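Local coordinates for similar to hydroxylamine oxidoreductase (Kuenenia stuttgartiensis, PDB 6H5L), which probably acts as a multiheme oxidoreductase, the reducing hydroxylamine oxidoreductase-like subunit of an anammox complex that passes electrons along chains of c-type hemes, at residues A[26-38]-A[47-61]. Sequence-based numbering, arbitrary orientation.
With HEC (heme c), chain C.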
ATOM      1  N   ALA A  26      37.682 -49.938 -10.083  1.00 35.65           N
ATOM      2  CA  ALA A  26      37.180 -50.980 -10.971  1.00 33.24           C
ATOM      3  C   ALA A  26      35.880 -51.582 -10.457  1.00 34.91           C
ATOM      4  O   ALA A  26      35.080 -52.089 -11.251  1.00 32.29           O
ATOM      5  CB  ALA A  26      38.234 -52.071 -11.154  1.00 29.04           C
ATOM      6  N   VAL A  27      35.652 -51.539  -9.145  1.00 34.12           N
ATOM      7  CA  VAL A  27      34.466 -52.130  -8.534  1.00 32.76           C
ATOM      8  C   VAL A  27      33.476 -51.086  -8.049  1.00 29.61           C
ATOM      9  O   VAL A  27      32.414 -51.457  -7.527  1.00 28.08           O
ATOM     10  CB  VAL A  27      34.844 -53.079  -7.381  1.00 27.92           C
ATOM     11  CG1 VAL A  27      35.701 -54.224  -7.894  1.00 34.60           C
ATOM     12  CG2 VAL A  27      35.559 -52.318  -6.273  1.00 31.31           C
ATOM     13  N   TYR A  28      33.777 -49.796  -8.200  1.00 31.85           N
ATOM     14  CA  TYR A  28      32.869 -48.766  -7.708  1.00 30.32           C
ATOM     15  C   TYR A  28      32.552 -47.703  -8.754  1.00 34.33           C
ATOM     16  O   TYR A  28      31.462 -47.123  -8.730  1.00 33.52           O
ATOM     17  CB  TYR A  28      33.439 -48.114  -6.445  1.00 29.64           C
ATOM     18  CG  TYR A  28      33.119 -48.874  -5.175  1.00 30.54           C
ATOM     19  CD1 TYR A  28      31.807 -49.007  -4.737  1.00 26.14           C
ATOM     20  CD2 TYR A  28      34.125 -49.455  -4.412  1.00 34.46           C
ATOM     21  CE1 TYR A  28      31.504 -49.701  -3.579  1.00 33.86           C
ATOM     22  CE2 TYR A  28      33.831 -50.151  -3.249  1.00 27.82           C
ATOM     23  CZ  TYR A  28      32.518 -50.269  -2.837  1.00 34.91           C
ATOM     24  OH  TYR A  28      32.217 -50.960  -1.685  1.00 26.03           O
ATOM     25  N   LYS A  29      33.477 -47.429  -9.673  1.00 40.45           N
ATOM     26  CA  LYS A  29      33.235 -46.409 -10.691  1.00 37.88           C
ATOM     27  C   LYS A  29      33.007 -46.969 -12.086  1.00 33.93           C
ATOM     28  O   LYS A  29      32.121 -46.484 -12.794  1.00 32.76           O
ATOM     29  CB  LYS A  29      34.395 -45.407 -10.749  1.00 37.30           C
ATOM     30  CG  LYS A  29      34.115 -44.253 -11.708  1.00 45.58           C
ATOM     31  CD  LYS A  29      35.296 -43.313 -11.878  1.00 52.13           C
ATOM     32  CE  LYS A  29      34.929 -42.176 -12.825  1.00 63.60           C
ATOM     33  NZ  LYS A  29      36.043 -41.214 -13.046  1.00 63.26           N
ATOM     34  N   ASP A  30      33.791 -47.964 -12.505  1.00 26.97           N
ATOM     35  CA  ASP A  30      33.654 -48.524 -13.845  1.00 31.69           C
ATOM     36  C   ASP A  30      32.224 -48.992 -14.087  1.00 32.51           C
ATOM     37  O   ASP A  30      31.632 -49.686 -13.254  1.00 35.14           O
ATOM     38  CB  ASP A  30      34.635 -49.680 -14.041  1.00 36.01           C
ATOM     39  CG  ASP A  30      36.070 -49.206 -14.163  1.00 49.10           C
ATOM     40  OD1 ASP A  30      36.295 -47.976 -14.174  1.00 45.98           O
ATOM     41  OD2 ASP A  30      36.970 -50.067 -14.249  1.00 44.45           O
ATOM     42  N   ASN A  31      31.667 -48.603 -15.230  1.00 28.23           N
ATOM     43  CA  ASN A  31      30.244 -48.800 -15.488  1.00 29.09           C
ATOM     44  C   ASN A  31      29.985 -50.241 -15.899  1.00 33.54           C
ATOM     45  O   ASN A  31      30.187 -50.622 -17.054  1.00 46.03           O
ATOM     46  CB  ASN A  31      29.742 -47.837 -16.556  1.00 29.93           C
ATOM     47  CG  ASN A  31      28.252 -47.993 -16.826  1.00 28.10           C
ATOM     48  OD1 ASN A  31      27.847 -48.709 -17.742  1.00 27.59           O
ATOM     49  ND2 ASN A  31      27.431 -47.327 -16.020  1.00 21.49           N
ATOM     50  N   VAL A  32      29.539 -51.047 -14.941  1.00 34.01           N
ATOM     51  CA  VAL A  32      28.787 -52.252 -15.251  1.00 22.19           C
ATOM     52  C   VAL A  32      27.355 -51.792 -15.484  1.00 34.24           C
ATOM     53  O   VAL A  32      27.022 -50.629 -15.230  1.00 42.89           O
ATOM     54  CB  VAL A  32      28.875 -53.300 -14.126  1.00 36.75           C
ATOM     55  CG1 VAL A  32      30.327 -53.631 -13.825  1.00 26.35           C
ATOM     56  CG2 VAL A  32      28.164 -52.801 -12.880  1.00 34.61           C
ATOM     57  N   GLY A  33      26.505 -52.671 -15.995  1.00 34.96           N
ATOM     58  CA  GLY A  33      25.107 -52.309 -16.104  1.00 45.49           C
ATOM     59  C   GLY A  33      24.390 -52.578 -14.799  1.00 42.69           C
ATOM     60  O   GLY A  33      24.913 -52.272 -13.722  1.00 31.52           O
ATOM     61  N   LEU A  34      23.184 -53.130 -14.879  1.00 41.58           N
ATOM     62  CA  LEU A  34      22.590 -53.840 -13.757  1.00 36.17           C
ATOM     63  C   LEU A  34      23.044 -55.291 -13.717  1.00 33.46           C
ATOM     64  O   LEU A  34      22.507 -56.083 -12.936  1.00 45.19           O
ATOM     65  CB  LEU A  34      21.063 -53.766 -13.824  1.00 28.52           C
ATOM     66  CG  LEU A  34      20.425 -52.407 -13.538  1.00 31.53           C
ATOM     67  CD1 LEU A  34      18.915 -52.500 -13.669  1.00 22.28           C
ATOM     68  CD2 LEU A  34      20.816 -51.919 -12.153  1.00 23.13           C
ATOM     69  N   SER A  35      24.023 -55.646 -14.553  1.00 32.12           N
ATOM     70  CA  SER A  35      24.511 -57.008 -14.711  1.00 37.82           C
ATOM     71  C   SER A  35      25.411 -57.459 -13.572  1.00 37.31           C
ATOM     72  O   SER A  35      25.786 -58.636 -13.532  1.00 38.46           O
ATOM     73  CB  SER A  35      25.271 -57.133 -16.035  1.00 40.71           C
ATOM     74  OG  SER A  35      26.347 -56.210 -16.092  1.00 47.99           O
ATOM     75  N   GLU A  36      25.763 -56.569 -12.650  1.00 35.33           N
ATOM     76  CA  GLU A  36      26.762 -56.879 -11.641  1.00 29.51           C
ATOM     77  C   GLU A  36      26.499 -56.008 -10.422  1.00 29.51           C
ATOM     78  O   GLU A  36      25.642 -55.121 -10.442  1.00 29.44           O
ATOM     79  CB  GLU A  36      28.174 -56.662 -12.195  1.00 35.11           C
ATOM     80  CG  GLU A  36      29.254 -57.502 -11.546  1.00 31.00           C
ATOM     81  CD  GLU A  36      30.626 -57.224 -12.130  1.00 36.47           C
ATOM     82  OE1 GLU A  36      30.732 -57.076 -13.366  1.00 28.74           O
ATOM     83  OE2 GLU A  36      31.598 -57.143 -11.351  1.00 46.40           O
ATOM     84  N   GLY A  37      27.244 -56.270  -9.358  1.00 27.49           N
ATOM     85  CA  GLY A  37      27.139 -55.515  -8.120  1.00 25.75           C
ATOM     86  C   GLY A  37      28.165 -54.405  -8.041  1.00 27.35           C
ATOM     87  O   GLY A  37      28.449 -53.722  -9.032  1.00 22.29           O
ATOM     88  N   SER A  38      28.732 -54.227  -6.850  1.00 23.10           N
ATOM     89  CA  SER A  38      29.763 -53.223  -6.625  1.00 28.71           C
ATOM     90  C   SER A  38      30.556 -53.611  -5.387  1.00 28.83           C
ATOM     91  O   SER A  38      30.077 -54.352  -4.525  1.00 36.19           O
ATOM     92  CB  SER A  38      29.167 -51.821  -6.463  1.00 26.76           C
ATOM     93  OG  SER A  38      28.347 -51.749  -5.310  1.00 29.80           O
ATOM     94  N   ALA A  47      22.987 -55.530  -8.858  1.00 22.81           N
ATOM     95  CA  ALA A  47      22.471 -54.276  -8.333  1.00 27.43           C
ATOM     96  C   ALA A  47      20.953 -54.217  -8.447  1.00 27.48           C
ATOM     97  O   ALA A  47      20.351 -54.798  -9.354  1.00 25.92           O
ATOM     98  CB  ALA A  47      23.091 -53.094  -9.075  1.00 20.61           C
ATOM     99  N   GLN A  48      20.334 -53.509  -7.506  1.00 24.60           N
ATOM    100  CA  GLN A  48      18.910 -53.232  -7.606  1.00 31.09           C
ATOM    101  C   GLN A  48      18.653 -52.265  -8.759  1.00 28.81           C
ATOM    102  O   GLN A  48      19.543 -51.525  -9.189  1.00 30.21           O
ATOM    103  CB  GLN A  48      18.379 -52.660  -6.290  1.00 26.49           C
ATOM    104  CG  GLN A  48      18.527 -53.606  -5.108  1.00 27.17           C
ATOM    105  CD  GLN A  48      18.074 -52.989  -3.798  1.00 27.00           C
ATOM    106  OE1 GLN A  48      16.914 -52.605  -3.646  1.00 26.09           O
ATOM    107  NE2 GLN A  48      18.991 -52.890  -2.843  1.00 18.76           N
ATOM    108  N   MET A  49      17.417 -52.286  -9.263  1.00 23.85           N
ATOM    109  CA  MET A  49      17.074 -51.509 -10.452  1.00 28.33           C
ATOM    110  C   MET A  49      17.386 -50.027 -10.267  1.00 23.51           C
ATOM    111  O   MET A  49      17.969 -49.388 -11.151  1.00 23.74           O
ATOM    112  CB  MET A  49      15.597 -51.704 -10.793  1.00 28.69           C
ATOM    113  CG  MET A  49      15.243 -53.091 -11.298  1.00 32.14           C
ATOM    114  SD  MET A  49      13.460 -53.327 -11.408  1.00 44.82           S
ATOM    115  CE  MET A  49      13.014 -53.364  -9.673  1.00 27.55           C
ATOM    116  N   LEU A  50      17.017 -49.466  -9.115  1.00 23.03           N
ATOM    117  CA  LEU A  50      17.162 -48.034  -8.888  1.00 24.08           C
ATOM    118  C   LEU A  50      18.610 -47.592  -8.723  1.00 24.07           C
ATOM    119  O   LEU A  50      18.860 -46.386  -8.613  1.00 20.56           O
ATOM    120  CB  LEU A  50      16.356 -47.621  -7.660  1.00 19.17           C
ATOM    121  CG  LEU A  50      14.838 -47.689  -7.813  1.00 20.41           C
ATOM    122  CD1 LEU A  50      14.185 -47.894  -6.461  1.00 18.76           C
ATOM    123  CD2 LEU A  50      14.318 -46.423  -8.476  1.00 22.06           C
ATOM    124  N   ASP A  51      19.566 -48.524  -8.700  1.00 26.28           N
ATOM    125  CA  ASP A  51      20.969 -48.140  -8.645  1.00 25.10           C
ATOM    126  C   ASP A  51      21.414 -47.412  -9.907  1.00 32.16           C
ATOM    127  O   ASP A  51      22.459 -46.751  -9.888  1.00 27.06           O
ATOM    128  CB  ASP A  51      21.843 -49.370  -8.403  1.00 24.18           C
ATOM    129  CG  ASP A  51      21.641 -49.960  -7.019  1.00 28.45           C
ATOM    130  OD1 ASP A  51      20.933 -49.332  -6.202  1.00 32.17           O
ATOM    131  OD2 ASP A  51      22.185 -51.048  -6.744  1.00 30.60           O
ATOM    132  N   MET A  52      20.654 -47.529 -11.002  1.00 25.63           N
ATOM    133  CA  MET A  52      20.859 -46.646 -12.145  1.00 23.68           C
ATOM    134  C   MET A  52      20.843 -45.188 -11.712  1.00 31.39           C
ATOM    135  O   MET A  52      21.652 -44.378 -12.186  1.00 32.11           O
ATOM    136  CB  MET A  52      19.779 -46.875 -13.203  1.00 26.20           C
ATOM    137  CG  MET A  52      19.839 -48.191 -13.949  1.00 27.16           C
ATOM    138  SD  MET A  52      18.579 -48.199 -15.241  1.00 22.45           S
ATOM    139  CE  MET A  52      18.859 -49.794 -15.997  1.00 44.56           C
ATOM    140  N   TYR A  53      19.924 -44.839 -10.811  1.00 29.12           N
ATOM    141  CA  TYR A  53      19.768 -43.471 -10.343  1.00 24.14           C
ATOM    142  C   TYR A  53      20.523 -43.183  -9.054  1.00 21.74           C
ATOM    143  O   TYR A  53      20.988 -42.057  -8.868  1.00 28.06           O
ATOM    144  CB  TYR A  53      18.280 -43.153 -10.144  1.00 22.61           C
ATOM    145  CG  TYR A  53      17.444 -43.329 -11.397  1.00 21.51           C
ATOM    146  CD1 TYR A  53      17.339 -42.308 -12.336  1.00 22.71           C
ATOM    147  CD2 TYR A  53      16.760 -44.515 -11.642  1.00 23.77           C
ATOM    148  CE1 TYR A  53      16.577 -42.466 -13.483  1.00 15.87           C
ATOM    149  CE2 TYR A  53      15.996 -44.679 -12.784  1.00 16.71           C
ATOM    150  CZ  TYR A  53      15.908 -43.653 -13.701  1.00 18.15           C
ATOM    151  OH  TYR A  53      15.149 -43.819 -14.837  1.00 24.83           O
ATOM    152  N   TRP A  54      20.672 -44.168  -8.163  1.00 25.05           N
ATOM    153  CA  TRP A  54      21.372 -43.904  -6.910  1.00 27.57           C
ATOM    154  C   TRP A  54      22.879 -43.801  -7.130  1.00 25.80           C
ATOM    155  O   TRP A  54      23.548 -42.977  -6.497  1.00 25.14           O
ATOM    156  CB  TRP A  54      21.054 -44.982  -5.872  1.00 22.21           C
ATOM    157  CG  TRP A  54      19.586 -45.254  -5.588  1.00 22.66           C
ATOM    158  CD1 TRP A  54      19.045 -46.459  -5.248  1.00 25.15           C
ATOM    159  CD2 TRP A  54      18.493 -44.316  -5.605  1.00 27.89           C
ATOM    160  NE1 TRP A  54      17.693 -46.336  -5.054  1.00 23.75           N
ATOM    161  CE2 TRP A  54      17.327 -45.035  -5.270  1.00 24.80           C
ATOM    162  CE3 TRP A  54      18.385 -42.947  -5.871  1.00 24.64           C
ATOM    163  CZ2 TRP A  54      16.071 -44.432  -5.197  1.00 21.31           C
ATOM    164  CZ3 TRP A  54      17.137 -42.350  -5.799  1.00 20.41           C
ATOM    165  CH2 TRP A  54      15.998 -43.093  -5.463  1.00 23.43           C
ATOM    166  N   GLN A  55      23.428 -44.632  -8.014  1.00 25.07           N
ATOM    167  CA  GLN A  55      24.867 -44.670  -8.282  1.00 28.08           C
ATOM    168  C   GLN A  55      25.063 -44.721  -9.790  1.00 29.50           C
ATOM    169  O   GLN A  55      25.321 -45.785 -10.369  1.00 29.41           O
ATOM    170  CB  GLN A  55      25.523 -45.870  -7.592  1.00 30.38           C
ATOM    171  CG  GLN A  55      27.038 -45.875  -7.637  1.00 26.66           C
ATOM    172  CD  GLN A  55      27.664 -45.071  -6.513  1.00 23.65           C
ATOM    173  OE1 GLN A  55      26.976 -44.362  -5.777  1.00 30.73           O
ATOM    174  NE2 GLN A  55      28.978 -45.188  -6.369  1.00 21.77           N
ATOM    175  N   PRO A  56      24.940 -43.573 -10.468  1.00 20.87           N
ATOM    176  CA  PRO A  56      24.904 -43.597 -11.942  1.00 26.21           C
ATOM    177  C   PRO A  56      26.192 -44.071 -12.593  1.00 29.79           C
ATOM    178  O   PRO A  56      26.134 -44.852 -13.552  1.00 25.79           O
ATOM    179  CB  PRO A  56      24.593 -42.136 -12.304  1.00 24.57           C
ATOM    180  CG  PRO A  56      23.974 -41.559 -11.072  1.00 23.03           C
ATOM    181  CD  PRO A  56      24.664 -42.232  -9.931  1.00 17.91           C
ATOM    182  N   ASN A  57      27.354 -43.609 -12.120  1.00 24.31           N
ATOM    183  CA  ASN A  57      28.618 -44.009 -12.737  1.00 24.31           C
ATOM    184  C   ASN A  57      28.749 -45.524 -12.818  1.00 27.30           C
ATOM    185  O   ASN A  57      29.173 -46.065 -13.845  1.00 25.25           O
ATOM    186  CB  ASN A  57      29.797 -43.424 -11.958  1.00 22.42           C
ATOM    187  CG  ASN A  57      30.090 -41.982 -12.331  1.00 36.86           C
ATOM    188  OD1 ASN A  57      29.764 -41.535 -13.432  1.00 34.11           O
ATOM    189  ND2 ASN A  57      30.724 -41.250 -11.421  1.00 26.90           N
ATOM    190  N   ARG A  58      28.376 -46.223 -11.749  1.00 27.46           N
ATOM    191  CA  ARG A  58      28.557 -47.666 -11.701  1.00 30.94           C
ATOM    192  C   ARG A  58      27.421 -48.420 -12.383  1.00 28.96           C
ATOM    193  O   ARG A  58      27.655 -49.498 -12.937  1.00 29.10           O
ATOM    194  CB  ARG A  58      28.698 -48.123 -10.250  1.00 29.52           C
ATOM    195  CG  ARG A  58      28.806 -49.629 -10.047  1.00 28.59           C
ATOM    196  CD  ARG A  58      30.147 -50.178 -10.497  1.00 30.92           C
ATOM    197  NE  ARG A  58      30.278 -51.601 -10.199  1.00 35.04           N
ATOM    198  CZ  ARG A  58      31.346 -52.331 -10.503  1.00 30.08           C
ATOM    199  NH1 ARG A  58      32.378 -51.771 -11.118  1.00 33.44           N
ATOM    200  NH2 ARG A  58      31.380 -53.620 -10.194  1.00 26.25           N
ATOM    201  N   HIS A  59      26.198 -47.882 -12.371  1.00 23.82           N
ATOM    202  CA  HIS A  59      25.031 -48.694 -12.691  1.00 27.39           C
ATOM    203  C   HIS A  59      24.032 -48.084 -13.667  1.00 22.54           C
ATOM    204  O   HIS A  59      23.023 -48.735 -13.961  1.00 21.39           O
ATOM    205  CB  HIS A  59      24.281 -49.067 -11.401  1.00 26.15           C
ATOM    206  CG  HIS A  59      25.033 -50.013 -10.517  1.00 30.94           C
ATOM    207  ND1 HIS A  59      25.465 -51.249 -10.950  1.00 25.94           N
ATOM    208  CD2 HIS A  59      25.422 -49.910  -9.224  1.00 25.20           C
ATOM    209  CE1 HIS A  59      26.095 -51.862  -9.963  1.00 29.71           C
ATOM    210  NE2 HIS A  59      26.079 -51.073  -8.904  1.00 30.31           N
ATOM    211  N   TYR A  60      24.255 -46.875 -14.175  1.00 29.65           N
ATOM    212  CA  TYR A  60      23.278 -46.300 -15.091  1.00 23.15           C
ATOM    213  C   TYR A  60      23.349 -46.978 -16.455  1.00 25.82           C
ATOM    214  O   TYR A  60      24.425 -47.353 -16.928  1.00 26.11           O
ATOM    215  CB  TYR A  60      23.487 -44.794 -15.247  1.00 29.17           C
ATOM    216  CG  TYR A  60      22.427 -44.134 -16.102  1.00 28.05           C
ATOM    217  CD1 TYR A  60      21.131 -43.971 -15.629  1.00 28.42           C
ATOM    218  CD2 TYR A  60      22.719 -43.683 -17.382  1.00 24.89           C
ATOM    219  CE1 TYR A  60      20.156 -43.374 -16.407  1.00 24.27           C
ATOM    220  CE2 TYR A  60      21.750 -43.082 -18.166  1.00 28.36           C
ATOM    221  CZ  TYR A  60      20.471 -42.930 -17.672  1.00 26.79           C
ATOM    222  OH  TYR A  60      19.501 -42.334 -18.445  1.00 27.09           O
ATOM    223  N   GLU A  61      22.187 -47.141 -17.080  1.00 24.86           N
ATOM    224  CA  GLU A  61      22.052 -47.675 -18.425  1.00 30.17           C
ATOM    225  C   GLU A  61      21.205 -46.727 -19.258  1.00 33.56           C
ATOM    226  O   GLU A  61      20.333 -46.036 -18.721  1.00 31.39           O
ATOM    227  CB  GLU A  61      21.408 -49.068 -18.415  1.00 28.28           C
ATOM    228  CG  GLU A  61      22.240 -50.138 -17.730  1.00 30.59           C
ATOM    229  CD  GLU A  61      21.542 -51.483 -17.696  1.00 32.95           C
ATOM    230  OE1 GLU A  61      20.408 -51.577 -18.210  1.00 22.32           O
ATOM    231  OE2 GLU A  61      22.124 -52.446 -17.154  1.00 35.48           O
TER
HETATM  232 FE   HEC C 601      13.537 -36.493 -22.584  1.00 26.03          FE
HETATM  233  CHA HEC C 601      13.256 -39.221 -20.546  1.00 22.46           C
HETATM  234  CHB HEC C 601      16.297 -35.454 -20.819  1.00 28.48           C
HETATM  235  CHC HEC C 601      14.132 -34.103 -24.941  1.00 28.03           C
HETATM  236  CHD HEC C 601      10.364 -36.921 -23.769  1.00 25.75           C
HETATM  237  NA  HEC C 601      14.603 -37.219 -20.996  1.00 16.57           N
HETATM  238  C1A HEC C 601      14.276 -38.340 -20.257  1.00 23.34           C
HETATM  239  C2A HEC C 601      15.196 -38.427 -19.138  1.00 27.32           C
HETATM  240  C3A HEC C 601      16.032 -37.384 -19.212  1.00 31.93           C
HETATM  241  C4A HEC C 601      15.678 -36.604 -20.382  1.00 25.04           C
HETATM  242  CMA HEC C 601      17.180 -37.057 -18.232  1.00 22.02           C
HETATM  243  CAA HEC C 601      15.188 -39.530 -18.053  1.00 20.49           C
HETATM  244  CBA HEC C 601      16.252 -40.591 -18.319  1.00 18.23           C
HETATM  245  CGA HEC C 601      16.079 -41.701 -17.312  1.00 26.40           C
HETATM  246  O1A HEC C 601      15.049 -41.699 -16.591  1.00 24.75           O
HETATM  247  O2A HEC C 601      16.967 -42.588 -17.230  1.00 26.07           O
HETATM  248  NB  HEC C 601      14.919 -34.999 -22.796  1.00 22.37           N
HETATM  249  C1B HEC C 601      16.055 -34.838 -22.027  1.00 25.10           C
HETATM  250  C2B HEC C 601      16.941 -33.922 -22.719  1.00 25.48           C
HETATM  251  C3B HEC C 601      16.338 -33.543 -23.854  1.00 29.18           C
HETATM  252  C4B HEC C 601      15.057 -34.217 -23.927  1.00 26.14           C
HETATM  253  CMB HEC C 601      18.320 -33.460 -22.195  1.00 27.93           C
HETATM  254  CAB HEC C 601      16.882 -32.574 -24.927  1.00 19.12           C
HETATM  255  CBB HEC C 601      18.098 -33.178 -25.665  1.00 34.87           C
HETATM  256  NC  HEC C 601      12.415 -35.613 -24.042  1.00 24.46           N
HETATM  257  C1C HEC C 601      12.913 -34.744 -24.992  1.00 24.60           C
HETATM  258  C2C HEC C 601      11.990 -34.716 -26.108  1.00 25.20           C
HETATM  259  C3C HEC C 601      10.890 -35.401 -25.740  1.00 23.18           C
HETATM  260  C4C HEC C 601      11.171 -36.039 -24.461  1.00 20.46           C
HETATM  261  CMC HEC C 601      12.135 -33.734 -27.297  1.00 17.98           C
HETATM  262  CAC HEC C 601       9.585 -35.590 -26.558  1.00 26.76           C
HETATM  263  CBC HEC C 601       9.850 -36.249 -27.930  1.00 20.09           C
HETATM  264  ND  HEC C 601      12.022 -37.863 -22.193  1.00 23.57           N
HETATM  265  C1D HEC C 601      10.797 -37.867 -22.856  1.00 20.75           C
HETATM  266  C2D HEC C 601      10.053 -39.032 -22.427  1.00 19.15           C
HETATM  267  C3D HEC C 601      10.957 -39.756 -21.418  1.00 22.32           C
HETATM  268  C4D HEC C 601      12.158 -38.953 -21.338  1.00 26.63           C
HETATM  269  CMD HEC C 601       8.645 -39.460 -22.887  1.00 11.11           C
HETATM  270  CAD HEC C 601      10.647 -41.063 -20.654  1.00 18.69           C
HETATM  271  CBD HEC C 601      11.494 -42.184 -21.249  1.00 17.96           C
HETATM  272  CGD HEC C 601      11.257 -43.489 -20.535  1.00 24.73           C
HETATM  273  O1D HEC C 601      11.931 -44.489 -20.894  1.00 27.05           O
HETATM  274  O2D HEC C 601      10.404 -43.533 -19.614  1.00 27.83           O
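R58 and G37 meet side-on: R58 NE (3.0 Å) and NH2 (3.2 Å) both donate to G37 O, which lies in the guanidinium plane. R58 CG stands anti to the backbone N (chi1 176°) and the chain bends at chi2 (72°), which carries the head back among the carbonyls of 26-38. There R58 NH1 bonds A26 O (2.7 Å) and, weakly, D30 O, while V27 O covers one guanidinium face and V32 CG1 the opposite one. E36 OE2 makes a long salt bridge to R58 NH2 and is also hydrogen-bonded by T42. With an alanine here, the carbonyls of A26 and G37 would probably lose their guanidinium donors and a gap would open between V27 O and V32 CG1. Next to this tightly packed part, H59 ND1 gives a nearly straight hydrogen bond to G33 O (3.0 Å, 175°) in the ring plane. L34 N donates a hydrogen bond to E61 OE2, and L34 CD1 lies 3.6 Å from M52 CE, the side chains crossing at about a right angle. The solvent side is looser: exposed N31 spans Y60 O and N57 O with ND2 alone, 3.1 Å to each. The contact thus ties the loop after helix 22-28 to helices 51-54 and 56-59; Y53 of helix 51-54 and Y60 just beyond helix 56-59 hydrogen-bond the two oxygens of one heme c propionate through their OH groups. Helix 174-180 packs against Y28 and Q55, and R357 of the second subunit against M52 and Y53.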